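Long-range contacts in UDP-N-acetylglucosamine 3-dehydrogenase (Acidithiobacillus ferrooxidans, PDB 7BVK), which catalyses the NAD(+)-dependent oxidation of the glucosamine 3-position of UDP-N-acetylglucosamine to a ketone, a step in lipid A biosynthesis: residues I2-G7 and V61-I66; K91-D96 and L114-I119; V178-V183 and A197-N202. One frame throughout, in Å; residues are numbered along the deposited sequence.

Contact 1: residues I2-G7 and V61-I66; sequences IHMRTG and VDAVSI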
loop_
_atom_site.group_PDB
_atom_site.type_symbol
_atom_site.label_atom_id
_atom_site.label_comp_id
_atom_site.label_asym_id
_atom_site.label_seq_id
_atom_site.Cartn_x
_atom_site.Cartn_y
_atom_site.Cartn_z
ATOM N N ILE A 2 -11.665 -19.021 4.027
ATOM C CA ILE A 2 -10.677 -19.758 3.242
ATOM C C ILE A 2 -9.945 -20.758 4.131
ATOM O O ILE A 2 -9.721 -20.514 5.320
ATOM C CB ILE A 2 -9.699 -18.791 2.542
ATOM C CG1 ILE A 2 -10.467 -17.621 1.926
ATOM C CG2 ILE A 2 -8.918 -19.505 1.435
ATOM C CD1 ILE A 2 -10.492 -16.395 2.758
ATOM N N HIS A 3 -9.573 -21.904 3.555
ATOM C CA HIS A 3 -8.898 -22.982 4.288
ATOM C C HIS A 3 -7.401 -22.874 4.046
ATOM O O HIS A 3 -6.850 -23.466 3.115
ATOM C CB HIS A 3 -9.432 -24.350 3.888
ATOM C CG HIS A 3 -10.767 -24.644 4.482
ATOM N ND1 HIS A 3 -10.934 -24.905 5.826
ATOM C CD2 HIS A 3 -12.002 -24.668 3.930
ATOM C CE1 HIS A 3 -12.218 -25.091 6.072
ATOM N NE2 HIS A 3 -12.885 -24.957 4.938
ATOM N N MET A 4 -6.737 -22.124 4.914
ATOM C CA MET A 4 -5.314 -21.922 4.740
ATOM C C MET A 4 -4.677 -21.573 6.074
ATOM O O MET A 4 -5.285 -20.914 6.917
ATOM C CB MET A 4 -5.040 -20.840 3.711
ATOM C CG MET A 4 -3.670 -20.999 3.143
ATOM S SD MET A 4 -3.461 -20.001 1.700
ATOM C CE MET A 4 -4.805 -20.656 0.691
ATOM N N ARG A 5 -3.446 -22.036 6.249
ATOM C CA ARG A 5 -2.677 -21.780 7.456
ATOM C C ARG A 5 -1.941 -20.451 7.315
ATOM O O ARG A 5 -1.083 -20.283 6.430
ATOM C CB ARG A 5 -1.715 -22.938 7.718
ATOM C CG ARG A 5 -2.420 -24.154 8.298
ATOM C CD ARG A 5 -1.587 -25.405 8.241
ATOM N NE ARG A 5 -1.028 -25.655 6.919
ATOM C CZ ARG A 5 0.275 -25.802 6.660
ATOM N NH1 ARG A 5 1.179 -25.715 7.635
ATOM N NH2 ARG A 5 0.677 -26.044 5.412
ATOM N N THR A 6 -2.294 -19.506 8.181
ATOM C CA THR A 6 -1.854 -18.130 8.059
ATOM C C THR A 6 -1.195 -17.689 9.361
ATOM O O THR A 6 -1.543 -18.165 10.452
ATOM C CB THR A 6 -3.044 -17.178 7.691
ATOM O OG1 THR A 6 -4.110 -17.282 8.658
ATOM C CG2 THR A 6 -3.587 -17.511 6.301
ATOM N N GLY A 7 -0.237 -16.775 9.217
ATOM C CA GLY A 7 0.411 -16.145 10.349
ATOM C C GLY A 7 0.839 -14.724 10.042
ATOM O O GLY A 7 0.876 -14.283 8.880
ATOM N N VAL A 61 2.708 -22.596 8.478
ATOM C CA VAL A 61 1.751 -21.729 7.791
ATOM C C VAL A 61 1.967 -21.795 6.285
ATOM O O VAL A 61 3.061 -22.082 5.798
ATOM C CB VAL A 61 1.837 -20.258 8.260
ATOM C CG1 VAL A 61 1.612 -20.134 9.771
ATOM C CG2 VAL A 61 3.180 -19.634 7.840
ATOM N N ASP A 62 0.908 -21.524 5.542
ATOM C CA ASP A 62 1.057 -21.370 4.103
ATOM C C ASP A 62 1.335 -19.932 3.708
ATOM O O ASP A 62 1.976 -19.695 2.671
ATOM C CB ASP A 62 -0.202 -21.850 3.373
ATOM C CG ASP A 62 -0.641 -23.228 3.816
ATOM O OD1 ASP A 62 0.104 -24.196 3.551
ATOM O OD2 ASP A 62 -1.720 -23.338 4.449
ATOM N N ALA A 63 0.871 -18.974 4.518
ATOM C CA ALA A 63 0.903 -17.570 4.131
ATOM C C ALA A 63 1.046 -16.679 5.365
ATOM O O ALA A 63 0.498 -16.996 6.423
ATOM C CB ALA A 63 -0.360 -17.214 3.329
ATOM N N VAL A 64 1.786 -15.571 5.219
ATOM C CA VAL A 64 1.996 -14.595 6.293
ATOM C C VAL A 64 1.889 -13.148 5.791
ATOM O O VAL A 64 2.251 -12.811 4.658
ATOM C CB VAL A 64 3.374 -14.758 7.007
ATOM C CG1 VAL A 64 3.452 -16.096 7.753
ATOM C CG2 VAL A 64 4.526 -14.554 6.027
ATOM N N SER A 65 1.410 -12.285 6.677
ATOM C CA SER A 65 1.655 -10.851 6.524
ATOM C C SER A 65 2.956 -10.453 7.212
ATOM O O SER A 65 3.191 -10.835 8.360
ATOM C CB SER A 65 0.516 -10.005 7.084
ATOM O OG SER A 65 -0.641 -10.135 6.291
ATOM N N ILE A 66 3.776 -9.675 6.508
ATOM C CA ILE A 66 4.989 -9.087 7.052
ATOM C C ILE A 66 4.725 -7.607 7.315
ATOM O O ILE A 66 4.586 -6.801 6.383
ATOM C CB ILE A 66 6.173 -9.281 6.110
ATOM C CG1 ILE A 66 6.479 -10.780 5.996
ATOM C CG2 ILE A 66 7.369 -8.456 6.613
ATOM C CD1 ILE A 66 7.393 -11.158 4.819
#
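Arg5 and Asp62 meet through both backbone and side chain where two neighbouring parallel strands of the Rossmann fold, 5-9 and 63-66, begin side by side. The guanidinium NH2 of Arg5 forms a salt bridge of 2.7 Å to Asp62 OD1, with the guanidinium and carboxylate planes almost perpendicular, 89° apart. The other carboxylate oxygen, Asp62 OD2, takes the backbone N of Arg5 at 2.8 Å on its anti side, so the one aspartate holds two parts of the same arginine, and its rotation is fixed from both oxygens. A bend at chi3 (-50°) lays one face of the guanidinium over the Val61 backbone, toward the rim of the group. The Met4 side chain crosses the aspartate obliquely, and its SD lies 4.5 Å from Ala63 CB.

From there the ladder runs inward. Arg5 O accepts from Asp62 N and from Ala63 N, the latter at 3.0 Å. Thr6 pairs with Ala63 on the face packed by Leu277, Phe276 and Ile280 of helix 268-282, while Gly7 pairs with Val64, whose side chain lies on the other face. Thr6 OG1 is hydrogen-bonded to Ser26, and Ser65 OG to His18 and Tyr22, which ties the pair of strands to helix 15-25 and the turn after it. Strand 5-9 runs on toward the NAD(+)-binding residues His13 and Leu14, and the side chain of Ser65 lies about 10 Å from the bound NAD. Farther along, Gly7 N donates to Ala63 O at 2.9 Å.

Contact 2: residues K91-D96 and L114-I119; sequences KPFTLD and LAIGHI. With NAD (nicotinamide-adenine-dinucleotide), chain C.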
loop_
_atom_site.group_PDB
_atom_site.type_symbol
_atom_site.label_atom_id
_atom_site.label_comp_id
_atom_site.label_asym_id
_atom_site.label_seq_id
_atom_site.Cartn_x
_atom_site.Cartn_y
_atom_site.Cartn_z
ATOM N N LYS A 91 2.911 -1.777 3.157
ATOM C CA LYS A 91 3.654 -0.677 2.481
ATOM C C LYS A 91 4.515 0.131 3.468
ATOM O O LYS A 91 4.149 0.240 4.619
ATOM C CB LYS A 91 2.796 0.179 1.543
ATOM C CG LYS A 91 1.812 1.136 2.189
ATOM C CD LYS A 91 2.324 2.517 2.394
ATOM C CE LYS A 91 1.931 3.086 3.738
ATOM N NZ LYS A 91 1.150 4.339 3.622
ATOM N N PRO A 92 5.659 0.711 3.062
ATOM C CA PRO A 92 6.200 0.605 1.702
ATOM C C PRO A 92 6.866 -0.746 1.471
ATOM O O PRO A 92 7.159 -1.378 2.418
ATOM C CB PRO A 92 7.303 1.655 1.632
ATOM C CG PRO A 92 7.166 2.443 2.896
ATOM C CD PRO A 92 6.487 1.538 3.888
ATOM N N PHE A 93 7.021 -1.145 0.220
ATOM C CA PHE A 93 7.598 -2.471 -0.111
ATOM C C PHE A 93 8.955 -2.659 0.557
ATOM O O PHE A 93 9.077 -3.472 1.449
ATOM C CB PHE A 93 7.723 -2.571 -1.625
ATOM C CG PHE A 93 8.127 -3.911 -2.153
ATOM C CD1 PHE A 93 8.398 -4.947 -1.304
ATOM C CD2 PHE A 93 8.242 -4.119 -3.500
ATOM C CE1 PHE A 93 8.755 -6.173 -1.812
ATOM C CE2 PHE A 93 8.608 -5.344 -4.003
ATOM C CZ PHE A 93 8.856 -6.373 -3.155
ATOM N N THR A 94 9.971 -1.969 0.053
ATOM C CA THR A 94 11.337 -2.063 0.617
ATOM C C THR A 94 11.964 -0.675 0.665
ATOM O O THR A 94 11.322 0.273 0.258
ATOM C CB THR A 94 12.234 -2.956 -0.241
ATOM O OG1 THR A 94 11.987 -2.572 -1.578
ATOM C CG2 THR A 94 11.942 -4.427 -0.122
ATOM N N LEU A 95 13.209 -0.575 1.142
ATOM C CA LEU A 95 13.911 0.736 1.181
ATOM C C LEU A 95 14.366 1.115 -0.225
ATOM O O LEU A 95 13.946 2.130 -0.690
ATOM C CB LEU A 95 15.089 0.724 2.154
ATOM C CG LEU A 95 16.125 1.825 1.891
ATOM C CD1 LEU A 95 15.511 3.225 1.856
ATOM C CD2 LEU A 95 17.339 1.755 2.812
ATOM N N ASP A 96 15.244 0.342 -0.838
ATOM C CA ASP A 96 15.658 0.620 -2.206
ATOM C C ASP A 96 15.132 -0.460 -3.142
ATOM O O ASP A 96 14.583 -1.478 -2.715
ATOM C CB ASP A 96 17.188 0.741 -2.320
ATOM C CG ASP A 96 17.933 -0.456 -1.736
ATOM O OD1 ASP A 96 17.457 -1.599 -1.900
ATOM O OD2 ASP A 96 19.017 -0.256 -1.138
ATOM N N LEU A 114 3.560 -12.916 -4.153
ATOM C CA LEU A 114 4.114 -11.772 -3.444
ATOM C C LEU A 114 3.140 -10.602 -3.587
ATOM O O LEU A 114 2.942 -10.081 -4.691
ATOM C CB LEU A 114 5.497 -11.449 -4.003
ATOM C CG LEU A 114 6.211 -10.186 -3.564
ATOM C CD1 LEU A 114 6.270 -10.157 -2.077
ATOM C CD2 LEU A 114 7.602 -10.177 -4.183
ATOM N N ALA A 115 2.528 -10.195 -2.476
ATOM C CA ALA A 115 1.603 -9.066 -2.453
ATOM C C ALA A 115 2.146 -7.915 -1.606
ATOM O O ALA A 115 2.841 -8.126 -0.598
ATOM C CB ALA A 115 0.229 -9.491 -1.915
ATOM N N ILE A 116 1.809 -6.686 -2.031
ATOM C CA ILE A 116 2.197 -5.457 -1.348
ATOM C C ILE A 116 0.946 -4.729 -0.862
ATOM O O ILE A 116 -0.034 -4.588 -1.598
ATOM C CB ILE A 116 3.044 -4.543 -2.257
ATOM C CG1 ILE A 116 4.074 -5.376 -3.022
ATOM C CG2 ILE A 116 3.707 -3.426 -1.430
ATOM C CD1 ILE A 116 4.991 -6.189 -2.093
ATOM N N GLY A 117 0.987 -4.245 0.372
ATOM C CA GLY A 117 -0.201 -3.682 0.975
ATOM C C GLY A 117 -0.618 -2.295 0.517
ATOM O O GLY A 117 -0.787 -1.398 1.352
ATOM N N HIS A 118 -0.825 -2.103 -0.792
ATOM C CA HIS A 118 -1.269 -0.802 -1.313
ATOM C C HIS A 118 -2.800 -0.766 -1.293
ATOM O O HIS A 118 -3.497 -0.998 -2.288
ATOM C CB HIS A 118 -0.667 -0.538 -2.688
ATOM C CG HIS A 118 0.765 -0.087 -2.629
ATOM N ND1 HIS A 118 1.148 1.096 -2.032
ATOM C CD2 HIS A 118 1.908 -0.676 -3.059
ATOM C CE1 HIS A 118 2.463 1.219 -2.109
ATOM N NE2 HIS A 118 2.948 0.157 -2.725
ATOM N N ILE A 119 -3.312 -0.403 -0.115
ATOM C CA ILE A 119 -4.686 -0.684 0.272
ATOM C C ILE A 119 -5.706 0.068 -0.589
ATOM O O ILE A 119 -6.804 -0.448 -0.818
ATOM C CB ILE A 119 -4.851 -0.374 1.778
ATOM C CG1 ILE A 119 -6.174 -0.926 2.312
ATOM C CG2 ILE A 119 -4.685 1.135 2.074
ATOM C CD1 ILE A 119 -6.157 -1.303 3.786
HETATM P PA NAD C . 4.985 -0.876 14.795
HETATM O O1A NAD C . 6.338 -0.429 14.558
HETATM O O2A NAD C . 4.173 -0.836 15.956
HETATM O O5B NAD C . 5.126 -2.478 14.493
HETATM C C5B NAD C . 6.356 -2.999 14.882
HETATM C C4B NAD C . 6.314 -4.410 15.329
HETATM O O4B NAD C . 7.294 -5.069 14.689
HETATM C C3B NAD C . 6.747 -4.249 16.731
HETATM O O3B NAD C . 5.946 -5.029 17.385
HETATM C C2B NAD C . 8.167 -4.698 16.712
HETATM O O2B NAD C . 8.513 -5.319 17.871
HETATM C C1B NAD C . 8.052 -5.700 15.627
HETATM N N9A NAD C . 9.267 -6.093 14.987
HETATM C C8A NAD C . 10.283 -5.399 14.608
HETATM N N7A NAD C . 11.154 -6.101 14.023
HETATM C C5A NAD C . 10.673 -7.281 14.024
HETATM C C6A NAD C . 11.128 -8.455 13.536
HETATM N N6A NAD C . 12.267 -8.419 12.969
HETATM N N1A NAD C . 10.468 -9.580 13.629
HETATM C C2A NAD C . 9.304 -9.502 14.223
HETATM N N3A NAD C . 8.764 -8.451 14.721
HETATM C C4A NAD C . 9.494 -7.339 14.606
HETATM O O3 NAD C . 4.499 -0.003 13.665
HETATM P PN NAD C . 3.607 -0.451 12.555
HETATM O O1N NAD C . 2.811 0.575 11.854
HETATM O O2N NAD C . 3.273 -1.804 12.881
HETATM O O5D NAD C . 4.716 -0.735 11.368
HETATM C C5D NAD C . 4.251 -1.543 10.454
HETATM C C4D NAD C . 4.095 -0.818 9.142
HETATM O O4D NAD C . 3.128 0.199 9.349
HETATM C C3D NAD C . 5.406 -0.106 8.753
HETATM O O3D NAD C . 5.785 -0.562 7.489
HETATM C C2D NAD C . 4.911 1.334 8.707
HETATM O O2D NAD C . 5.304 2.017 7.622
HETATM C C1D NAD C . 3.417 1.158 8.510
HETATM O O HOH W 1 5.728 -0.070 -2.325
#
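Phe93 packs against Ile116 and Leu114 where the loop after strand 86-90 passes the end strand 114-117 of the Rossmann sheet, strands 86-90 and 114-117 being joined through helix 97-110 as a beta-alpha-beta crossover. Two CH-pi contacts carry the join. With Phe93 CG opposite the backbone N (chi1 -173°), the ring is carried to Ile116 CD1, which sits over its middle, 3.7 Å from the centroid and only 11° off the normal; Thr94 OG1 lies above the opposite face toward the rim. The second puts Lys91 CB over the face of the His118 imidazole, 4.2 Å from the ring centroid.

The other apolar contact across the segments is Phe93 CZ to Leu114 CD2 at 4.1 Å; Ala100 and Leu103 of helix 97-110 also touch the Phe93 side chain. With the ring cut back to an alanine here, Ile116 CD1 is likely to lose the face it packs on, and a gap would probably open between loop, strand and helix.

Polar links are few. Lys91 and the cis-linked Pro92 belong to the Glu-Lys-Pro signature of the Gfo/Idh/MocA family, and Lys91 or His164 is likely the catalytic base. The lysine chain bends away from the strand, and NZ bonds to Asp160 O. On the cofactor side, O3D of the NAD ribose gives Lys91 O a weak hydrogen bond of 3.4 Å. One water bridges the segments, accepting from Phe93 N at 3.1 Å and lying 2.8 Å from His118 NE2.

Contact 3: residues V178-V183 and A197-N202; sequences VDVRAV and AWMTLN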
loop_
_atom_site.group_PDB
_atom_site.type_symbol
_atom_site.label_atom_id
_atom_site.label_comp_id
_atom_site.label_asym_id
_atom_site.label_seq_id
_atom_site.Cartn_x
_atom_site.Cartn_y
_atom_site.Cartn_z
ATOM N N VAL A 178 8.195 9.782 -16.980
ATOM C CA VAL A 178 9.327 10.271 -17.748
ATOM C C VAL A 178 9.812 11.641 -17.280
ATOM O O VAL A 178 11.021 11.893 -17.314
ATOM C CB VAL A 178 9.030 10.284 -19.262
ATOM C CG1 VAL A 178 8.760 8.875 -19.744
ATOM C CG2 VAL A 178 7.874 11.201 -19.598
ATOM N N ASP A 179 8.934 12.529 -16.831
ATOM C CA ASP A 179 9.399 13.766 -16.207
ATOM C C ASP A 179 8.845 13.909 -14.799
ATOM O O ASP A 179 7.673 13.637 -14.555
ATOM C CB ASP A 179 9.023 15.005 -17.011
ATOM C CG ASP A 179 9.901 16.202 -16.661
ATOM O OD1 ASP A 179 11.148 16.088 -16.780
ATOM O OD2 ASP A 179 9.352 17.254 -16.253
ATOM N N VAL A 180 9.696 14.328 -13.869
ATOM C CA VAL A 180 9.252 14.556 -12.498
ATOM C C VAL A 180 9.848 15.840 -11.948
ATOM O O VAL A 180 11.020 15.863 -11.563
ATOM C CB VAL A 180 9.631 13.385 -11.578
ATOM C CG1 VAL A 180 9.085 13.620 -10.185
ATOM C CG2 VAL A 180 9.136 12.045 -12.140
ATOM N N ARG A 181 9.051 16.903 -11.869
ATOM C CA ARG A 181 9.442 18.079 -11.104
ATOM C C ARG A 181 8.768 18.045 -9.738
ATOM O O ARG A 181 7.711 17.447 -9.565
ATOM C CB ARG A 181 9.080 19.369 -11.842
ATOM C CG ARG A 181 9.778 19.522 -13.180
ATOM C CD ARG A 181 8.933 20.367 -14.116
ATOM N NE ARG A 181 9.495 20.465 -15.462
ATOM C CZ ARG A 181 10.533 21.231 -15.793
ATOM N NH1 ARG A 181 11.151 21.973 -14.869
ATOM N NH2 ARG A 181 10.956 21.254 -17.053
ATOM N N ALA A 182 9.392 18.676 -8.755
ATOM C CA ALA A 182 8.833 18.606 -7.417
ATOM C C ALA A 182 9.308 19.791 -6.597
ATOM O O ALA A 182 10.395 20.330 -6.818
ATOM C CB ALA A 182 9.219 17.301 -6.724
ATOM N N VAL A 183 8.477 20.188 -5.651
ATOM C CA VAL A 183 8.876 21.131 -4.620
ATOM C C VAL A 183 8.727 20.413 -3.298
ATOM O O VAL A 183 7.901 19.509 -3.148
ATOM C CB VAL A 183 8.056 22.440 -4.629
ATOM C CG1 VAL A 183 7.957 22.967 -6.050
ATOM C CG2 VAL A 183 6.653 22.262 -3.983
ATOM N N ALA A 197 4.493 17.056 -6.217
ATOM C CA ALA A 197 5.108 16.533 -7.425
ATOM C C ALA A 197 4.230 16.839 -8.636
ATOM O O ALA A 197 3.010 16.673 -8.580
ATOM C CB ALA A 197 5.330 15.020 -7.292
ATOM N N TRP A 198 4.858 17.317 -9.711
ATOM C CA TRP A 198 4.253 17.463 -11.033
ATOM C C TRP A 198 4.938 16.440 -11.931
ATOM O O TRP A 198 6.146 16.524 -12.178
ATOM C CB TRP A 198 4.407 18.893 -11.564
ATOM C CG TRP A 198 3.762 19.175 -12.951
ATOM C CD1 TRP A 198 4.295 18.879 -14.164
ATOM C CD2 TRP A 198 2.501 19.829 -13.225
ATOM N NE1 TRP A 198 3.455 19.287 -15.164
ATOM C CE2 TRP A 198 2.352 19.878 -14.613
ATOM C CE3 TRP A 198 1.505 20.384 -12.426
ATOM C CZ2 TRP A 198 1.248 20.449 -15.227
ATOM C CZ3 TRP A 198 0.414 20.955 -13.031
ATOM C CH2 TRP A 198 0.289 20.976 -14.419
ATOM N N MET A 199 4.178 15.453 -12.382
ATOM C CA MET A 199 4.749 14.239 -12.946
ATOM C C MET A 199 4.112 13.958 -14.296
ATOM O O MET A 199 2.890 14.038 -14.446
ATOM C CB MET A 199 4.547 13.076 -11.970
ATOM C CG MET A 199 4.739 11.703 -12.561
ATOM S SD MET A 199 4.655 10.400 -11.303
ATOM C CE MET A 199 6.280 10.601 -10.541
ATOM N N THR A 200 4.946 13.643 -15.275
ATOM C CA THR A 200 4.518 13.387 -16.641
ATOM C C THR A 200 4.927 11.980 -17.040
ATOM O O THR A 200 6.085 11.588 -16.846
ATOM C CB THR A 200 5.123 14.400 -17.607
ATOM O OG1 THR A 200 5.172 15.671 -16.960
ATOM C CG2 THR A 200 4.252 14.520 -18.868
ATOM N N LEU A 201 3.968 11.247 -17.603
ATOM C CA LEU A 201 4.089 9.862 -18.034
ATOM C C LEU A 201 4.262 9.779 -19.550
ATOM O O LEU A 201 3.956 10.722 -20.285
ATOM C CB LEU A 201 2.853 9.062 -17.610
ATOM C CG LEU A 201 2.449 8.955 -16.128
ATOM C CD1 LEU A 201 3.648 8.820 -15.216
ATOM C CD2 LEU A 201 1.572 10.124 -15.669
ATOM N N ASN A 202 4.747 8.622 -20.021
ATOM C CA ASN A 202 5.030 8.485 -21.448
ATOM C C ASN A 202 3.761 8.501 -22.296
ATOM O O ASN A 202 3.841 8.773 -23.498
ATOM C CB ASN A 202 5.854 7.223 -21.727
ATOM C CG ASN A 202 5.273 5.963 -21.088
ATOM O OD1 ASN A 202 4.485 6.037 -20.154
ATOM N ND2 ASN A 202 5.694 4.798 -21.580
HETATM O O HOH W 2 6.495 16.612 -15.136
#
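With CG1 of Val180 (chi1 -177°) and CG of Met199 (chi1 164°) each anti to its own backbone nitrogen, the two cross-strand neighbours run side by side. The methionine then bends at its last torsion (chi3 -76°), which brings CE to the second valine branch, 3.6 Å from Val180 CG2. Ala182 and Ala197 continue the same face, where Val180 and Ala182 touch helix 290-311, and Ala197 and Met199 touch helix 157-173.

The backbones that carry these side chains form an antiparallel hairpin of strands 177-185 and 194-201, with 177-185 at one margin of the large mixed sheet of the C-terminal domain. Val180-Met199 and Ala182-Ala197 are non-hydrogen-bonded pairs. Between them, Arg181 and Trp198 make a hydrogen-bonded pair, with Trp198 N to Arg181 O at 2.9 Å. Thr200 N likewise reaches Asp179 O at 2.8 Å. At this end the ladder is interrupted by a classic beta bulge: Val178 and Asp179 both face Thr200, whose O accepts from Val178 N at 2.8 Å and from Asp179 N at 3.0 Å. The first donor lies in the carbonyl plane, whereas the second is tilted out of it.

On the other face stand Asp179, Arg181, Trp198 and Thr200. Arg181 NE and Asp179 OD2 form a long salt bridge within their strand, 3.3 Å and weak as a hydrogen bond. The end of the Trp198 side chain leads away from the partner strand, and the side chain touches Val206 and Asn208 of strand 206-215. A water sits beside Asp179 OD2, 3.0 Å from Trp198 O. Past the bulge, Val178 CG1 meets Asn202 CB at 3.9 Å, while Asn202 OD1 is hydrogen-bonded to Glu176 N.

Overall arrangement
The three contacts follow one another along the chain, each closing before the next opens. Contacts 1 and 2 belong to the parallel Rossmann sheet, where strand 86-90 separates strand 63-66 from strand 114-117; their centres are 18 Å apart, and helix 268-282 packs on segments of both. Contact 3 lies in the C-terminal domain, its centre 22 Å from that of contact 2 and 39 Å from that of contact 1, on the other side of the chain's centre from contact 1. Helix 157-173 spans this divide, touching Lys91 and His118 of contact 2 as well as Ala197 and Met199 of contact 3. Contact 2 thus lies at the edge of the nucleotide-binding sheet, against helix 157-173 and beside the bound NAD.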